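Local atomic coordinates of carbon monoxide dehydrogenase (Thermococcus sp. AM4, PDB entry 6T7J), a protein that catalyses the reversible oxidation of carbon monoxide to carbon dioxide, the work of a nickel-iron-sulfur cluster that lacks its nickel in this structure. Residues T244-V256 with P407-A421. Sequence-based numbering, arbitrary orientation.
Sequences TPKPLKAEANLGV and PKHKMEAIAGFSVEA
Thr244 lays its CG2 methyl against Ser418 OG, 3.4 Å away; its own hydroxyl turns to Asp126. Pro245 O takes a hydrogen bond from Ser418 OG (2.7 Å). Ser418 is the N-cap of helix 419-425, and the same OG accepts from Ala421 N. Lys246 rests its CD on Ala421 CB. Gly416 passes close by, where a side chain would run into Lys246 O. Pro247 crosses the Phe417 ring at about a right angle, with CG 3.7 Å from CE1. Its CD also packs on Ala421 CB.

From Leu248 to Ala252 the chain pairs with Met411 to Ala415. This is a two-stranded antiparallel ribbon, separate from the two six-stranded parallel sheets of the subunit. Leu248, Ala250 and Ala252 form hydrogen-bonded pairs with Ala415, Ala413 and Met411. Ala250 and Ala415 both touch Leu311 of helix 304-314. Lys249 and Glu251 lie on the other face with Glu412 and Ile414. The Lys249 chain runs alongside Ile414, CG to CG1 3.7 Å, then bends at chi3 (-59°). This brings NZ to the syn side of Glu412 OE1 in a salt bridge modelled at a doubtfully short 2.5 Å. With an alanine in place of Glu412, the Lys249 ammonium would probably lose its carboxylate mate and its end be freer to turn. Glu251 bends at chi2 (-100°) and sets its carboxylate against the Lys410 methylenes, OE2 to CD 3.3 Å. Its salt bridge to Lys410 NZ is weak.

Asn253 lies side by side with His409, their amide and ring planes 29° apart. Its OD1 accepts from Leu254 N, and its ND2 donates to Lys18 O. Leu254 CB approaches Pro407 CD at 4.3 Å. Gly255 N gives a weak hydrogen bond to His409 O, and Gly255 CA sits 3.2 Å from Pro407 O.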
loop_
_atom_site.group_PDB
_atom_site.type_symbol
_atom_site.label_atom_id
_atom_site.label_comp_id
_atom_site.label_asym_id
_atom_site.label_seq_id
_atom_site.Cartn_x
_atom_site.Cartn_y
_atom_site.Cartn_z
ATOM N N THR A 244 -28.204 7.638 -14.746
ATOM C CA THR A 244 -28.520 7.441 -13.335
ATOM C C THR A 244 -29.574 6.347 -13.201
ATOM O O THR A 244 -30.609 6.405 -13.877
ATOM C CB THR A 244 -29.021 8.740 -12.706
ATOM O OG1 THR A 244 -28.019 9.756 -12.843
ATOM C CG2 THR A 244 -29.327 8.535 -11.231
ATOM N N PRO A 245 -29.348 5.336 -12.363
ATOM C CA PRO A 245 -30.311 4.233 -12.262
ATOM C C PRO A 245 -31.694 4.708 -11.832
ATOM O O PRO A 245 -31.839 5.576 -10.967
ATOM C CB PRO A 245 -29.682 3.311 -11.212
ATOM C CG PRO A 245 -28.218 3.599 -11.297
ATOM C CD PRO A 245 -28.117 5.068 -11.602
ATOM N N LYS A 246 -32.708 4.132 -12.459
ATOM C CA LYS A 246 -34.109 4.344 -12.141
ATOM C C LYS A 246 -34.752 2.987 -11.913
ATOM O O LYS A 246 -34.258 1.969 -12.412
ATOM C CB LYS A 246 -34.830 5.097 -13.270
ATOM C CG LYS A 246 -34.430 6.562 -13.388
ATOM C CD LYS A 246 -34.666 7.312 -12.084
ATOM C CE LYS A 246 -33.597 8.370 -11.846
ATOM N NZ LYS A 246 -33.617 9.437 -12.887
ATOM N N PRO A 247 -35.845 2.930 -11.146
ATOM C CA PRO A 247 -36.423 1.628 -10.785
ATOM C C PRO A 247 -36.789 0.796 -12.006
ATOM O O PRO A 247 -37.343 1.296 -12.986
ATOM C CB PRO A 247 -37.665 2.008 -9.972
ATOM C CG PRO A 247 -37.331 3.339 -9.396
ATOM C CD PRO A 247 -36.524 4.040 -10.454
ATOM N N LEU A 248 -36.454 -0.489 -11.935
ATOM C CA LEU A 248 -36.773 -1.452 -12.978
ATOM C C LEU A 248 -36.876 -2.826 -12.330
ATOM O O LEU A 248 -36.625 -2.989 -11.134
ATOM C CB LEU A 248 -35.726 -1.431 -14.098
ATOM C CG LEU A 248 -34.259 -1.611 -13.697
ATOM C CD1 LEU A 248 -33.866 -3.084 -13.664
ATOM C CD2 LEU A 248 -33.357 -0.842 -14.646
ATOM N N LYS A 249 -37.234 -3.822 -13.135
ATOM C CA LYS A 249 -37.370 -5.193 -12.665
ATOM C C LYS A 249 -36.498 -6.119 -13.500
ATOM O O LYS A 249 -36.287 -5.893 -14.696
ATOM C CB LYS A 249 -38.830 -5.658 -12.724
ATOM C CG LYS A 249 -39.786 -4.771 -11.945
ATOM C CD LYS A 249 -41.067 -5.505 -11.605
ATOM C CE LYS A 249 -41.776 -5.994 -12.860
ATOM N NZ LYS A 249 -42.843 -6.986 -12.538
ATOM N N ALA A 250 -35.991 -7.167 -12.858
ATOM C CA ALA A 250 -35.156 -8.150 -13.538
ATOM C C ALA A 250 -35.168 -9.440 -12.725
ATOM O O ALA A 250 -35.900 -9.567 -11.737
ATOM C CB ALA A 250 -33.737 -7.614 -13.748
ATOM N N GLU A 251 -34.353 -10.403 -13.145
ATOM C CA GLU A 251 -34.310 -11.727 -12.549
ATOM C C GLU A 251 -32.985 -11.950 -11.831
ATOM O O GLU A 251 -31.968 -11.319 -12.132
ATOM C CB GLU A 251 -34.520 -12.809 -13.612
ATOM C CG GLU A 251 -35.789 -12.632 -14.423
ATOM C CD GLU A 251 -36.914 -13.525 -13.939
ATOM O OE1 GLU A 251 -37.172 -13.552 -12.715
ATOM O OE2 GLU A 251 -37.538 -14.205 -14.782
ATOM N N ALA A 252 -33.015 -12.874 -10.874
ATOM C CA ALA A 252 -31.887 -13.148 -9.999
ATOM C C ALA A 252 -31.775 -14.647 -9.769
ATOM O O ALA A 252 -32.742 -15.399 -9.939
ATOM C CB ALA A 252 -32.022 -12.418 -8.654
ATOM N N ASN A 253 -30.566 -15.048 -9.358
ATOM C CA ASN A 253 -30.123 -16.419 -9.102
ATOM C C ASN A 253 -29.779 -17.144 -10.398
ATOM O O ASN A 253 -30.036 -16.636 -11.494
ATOM C CB ASN A 253 -31.155 -17.217 -8.302
ATOM C CG ASN A 253 -30.514 -18.289 -7.442
ATOM O OD1 ASN A 253 -29.358 -18.657 -7.656
ATOM N ND2 ASN A 253 -31.259 -18.794 -6.465
ATOM N N LEU A 254 -29.189 -18.333 -10.273
ATOM C CA LEU A 254 -28.595 -19.036 -11.404
ATOM C C LEU A 254 -29.621 -19.588 -12.384
ATOM O O LEU A 254 -29.219 -20.136 -13.417
ATOM C CB LEU A 254 -27.698 -20.163 -10.892
ATOM C CG LEU A 254 -26.359 -19.676 -10.335
ATOM C CD1 LEU A 254 -25.598 -20.807 -9.676
ATOM C CD2 LEU A 254 -25.525 -19.036 -11.435
ATOM N N GLY A 255 -30.917 -19.463 -12.103
ATOM C CA GLY A 255 -31.926 -19.858 -13.071
ATOM C C GLY A 255 -32.000 -18.969 -14.294
ATOM O O GLY A 255 -32.758 -19.279 -15.220
ATOM N N VAL A 256 -31.235 -17.874 -14.318
ATOM C CA VAL A 256 -31.228 -16.973 -15.468
ATOM C C VAL A 256 -30.342 -17.470 -16.597
ATOM O O VAL A 256 -30.375 -16.898 -17.694
ATOM C CB VAL A 256 -30.785 -15.563 -15.033
ATOM C CG1 VAL A 256 -31.736 -15.021 -13.984
ATOM C CG2 VAL A 256 -29.363 -15.593 -14.496
ATOM N N PRO A 407 -29.760 -24.850 -11.971
ATOM C CA PRO A 407 -30.858 -24.864 -10.997
ATOM C C PRO A 407 -32.016 -23.994 -11.473
ATOM O O PRO A 407 -31.824 -22.852 -11.896
ATOM C CB PRO A 407 -30.212 -24.313 -9.721
ATOM C CG PRO A 407 -28.740 -24.514 -9.916
ATOM C CD PRO A 407 -28.504 -24.354 -11.385
ATOM N N LYS A 408 -33.229 -24.561 -11.402
ATOM C CA LYS A 408 -34.445 -23.858 -11.817
ATOM C C LYS A 408 -34.611 -22.530 -11.098
ATOM O O LYS A 408 -35.214 -21.597 -11.642
ATOM C CB LYS A 408 -35.670 -24.740 -11.552
ATOM C CG LYS A 408 -36.823 -24.610 -12.559
ATOM C CD LYS A 408 -37.536 -23.260 -12.472
ATOM C CE LYS A 408 -38.693 -23.142 -13.447
ATOM N NZ LYS A 408 -39.438 -21.865 -13.248
ATOM N N HIS A 409 -34.079 -22.425 -9.889
ATOM C CA HIS A 409 -34.447 -21.350 -8.981
ATOM C C HIS A 409 -34.115 -19.983 -9.563
ATOM O O HIS A 409 -32.963 -19.694 -9.904
ATOM C CB HIS A 409 -33.751 -21.571 -7.646
ATOM C CG HIS A 409 -34.019 -22.924 -7.066
ATOM N ND1 HIS A 409 -35.195 -23.231 -6.422
ATOM C CD2 HIS A 409 -33.275 -24.055 -7.056
ATOM C CE1 HIS A 409 -35.160 -24.492 -6.025
ATOM N NE2 HIS A 409 -34.006 -25.013 -6.398
ATOM N N LYS A 410 -35.148 -19.156 -9.682
ATOM C CA LYS A 410 -35.080 -17.833 -10.275
ATOM C C LYS A 410 -36.009 -16.935 -9.473
ATOM O O LYS A 410 -37.046 -17.385 -8.980
ATOM C CB LYS A 410 -35.483 -17.887 -11.757
ATOM C CG LYS A 410 -35.558 -16.555 -12.474
ATOM C CD LYS A 410 -35.633 -16.759 -13.986
ATOM C CE LYS A 410 -36.669 -17.815 -14.362
ATOM N NZ LYS A 410 -37.345 -17.506 -15.654
ATOM N N MET A 411 -35.630 -15.671 -9.318
ATOM C CA MET A 411 -36.424 -14.780 -8.481
ATOM C C MET A 411 -36.547 -13.417 -9.138
ATOM O O MET A 411 -35.610 -12.950 -9.782
ATOM C CB MET A 411 -35.801 -14.639 -7.087
ATOM C CG MET A 411 -36.590 -13.758 -6.136
ATOM S SD MET A 411 -38.322 -14.231 -5.993
ATOM C CE MET A 411 -38.210 -15.655 -4.911
ATOM N N GLU A 412 -37.699 -12.775 -8.977
ATOM C CA GLU A 412 -37.874 -11.427 -9.493
ATOM C C GLU A 412 -37.362 -10.414 -8.480
ATOM O O GLU A 412 -37.490 -10.609 -7.267
ATOM C CB GLU A 412 -39.339 -11.145 -9.821
ATOM C CG GLU A 412 -39.558 -9.774 -10.431
ATOM C CD GLU A 412 -40.910 -9.640 -11.081
ATOM O OE1 GLU A 412 -41.468 -8.526 -11.066
ATOM O OE2 GLU A 412 -41.418 -10.653 -11.604
ATOM N N ALA A 413 -36.776 -9.330 -8.984
ATOM C CA ALA A 413 -36.216 -8.299 -8.128
ATOM C C ALA A 413 -36.418 -6.938 -8.771
ATOM O O ALA A 413 -36.183 -6.770 -9.972
ATOM C CB ALA A 413 -34.727 -8.547 -7.873
ATOM N N ILE A 414 -36.855 -5.975 -7.967
ATOM C CA ILE A 414 -36.951 -4.582 -8.377
ATOM C C ILE A 414 -35.686 -3.877 -7.909
ATOM O O ILE A 414 -35.438 -3.766 -6.702
ATOM C CB ILE A 414 -38.209 -3.911 -7.803
ATOM C CG1 ILE A 414 -39.468 -4.633 -8.288
ATOM C CG2 ILE A 414 -38.248 -2.437 -8.179
ATOM C CD1 ILE A 414 -40.748 -4.069 -7.722
ATOM N N ALA A 415 -34.885 -3.413 -8.858
ATOM C CA ALA A 415 -33.621 -2.749 -8.571
ATOM C C ALA A 415 -33.630 -1.339 -9.157
ATOM O O ALA A 415 -34.627 -0.880 -9.720
ATOM C CB ALA A 415 -32.444 -3.562 -9.120
ATOM N N GLY A 416 -32.501 -0.653 -9.011
ATOM C CA GLY A 416 -32.341 0.665 -9.590
ATOM C C GLY A 416 -32.739 1.819 -8.702
ATOM O O GLY A 416 -33.229 2.834 -9.210
ATOM N N PHE A 417 -32.534 1.710 -7.390
ATOM C CA PHE A 417 -32.958 2.749 -6.453
ATOM C C PHE A 417 -31.750 3.602 -6.074
ATOM O O PHE A 417 -31.174 3.478 -4.993
ATOM C CB PHE A 417 -33.624 2.132 -5.226
ATOM C CG PHE A 417 -34.968 1.530 -5.512
ATOM C CD1 PHE A 417 -36.066 2.338 -5.765
ATOM C CD2 PHE A 417 -35.134 0.155 -5.536
ATOM C CE1 PHE A 417 -37.304 1.785 -6.033
ATOM C CE2 PHE A 417 -36.369 -0.404 -5.804
ATOM C CZ PHE A 417 -37.455 0.414 -6.053
ATOM N N SER A 418 -31.368 4.484 -6.992
ATOM C CA SER A 418 -30.412 5.526 -6.659
ATOM C C SER A 418 -31.090 6.590 -5.795
ATOM O O SER A 418 -32.309 6.586 -5.600
ATOM C CB SER A 418 -29.835 6.150 -7.929
ATOM O OG SER A 418 -30.856 6.740 -8.715
ATOM N N VAL A 419 -30.282 7.512 -5.266
ATOM C CA VAL A 419 -30.832 8.592 -4.451
ATOM C C VAL A 419 -31.805 9.431 -5.271
ATOM O O VAL A 419 -32.865 9.842 -4.780
ATOM C CB VAL A 419 -29.698 9.451 -3.863
ATOM C CG1 VAL A 419 -30.271 10.563 -3.001
ATOM C CG2 VAL A 419 -28.744 8.585 -3.055
ATOM N N GLU A 420 -31.466 9.684 -6.537
ATOM C CA GLU A 420 -32.370 10.418 -7.413
ATOM C C GLU A 420 -33.677 9.661 -7.612
ATOM O O GLU A 420 -34.762 10.253 -7.554
ATOM C CB GLU A 420 -31.692 10.686 -8.757
ATOM C CG GLU A 420 -30.580 11.723 -8.697
ATOM C CD GLU A 420 -29.243 11.125 -8.303
ATOM O OE1 GLU A 420 -28.300 11.901 -8.034
ATOM O OE2 GLU A 420 -29.134 9.882 -8.263
ATOM N N ALA A 421 -33.593 8.347 -7.839
ATOM C CA ALA A 421 -34.799 7.547 -8.018
ATOM C C ALA A 421 -35.648 7.538 -6.754
ATOM O O ALA A 421 -36.882 7.603 -6.824
ATOM C CB ALA A 421 -34.429 6.122 -8.424
#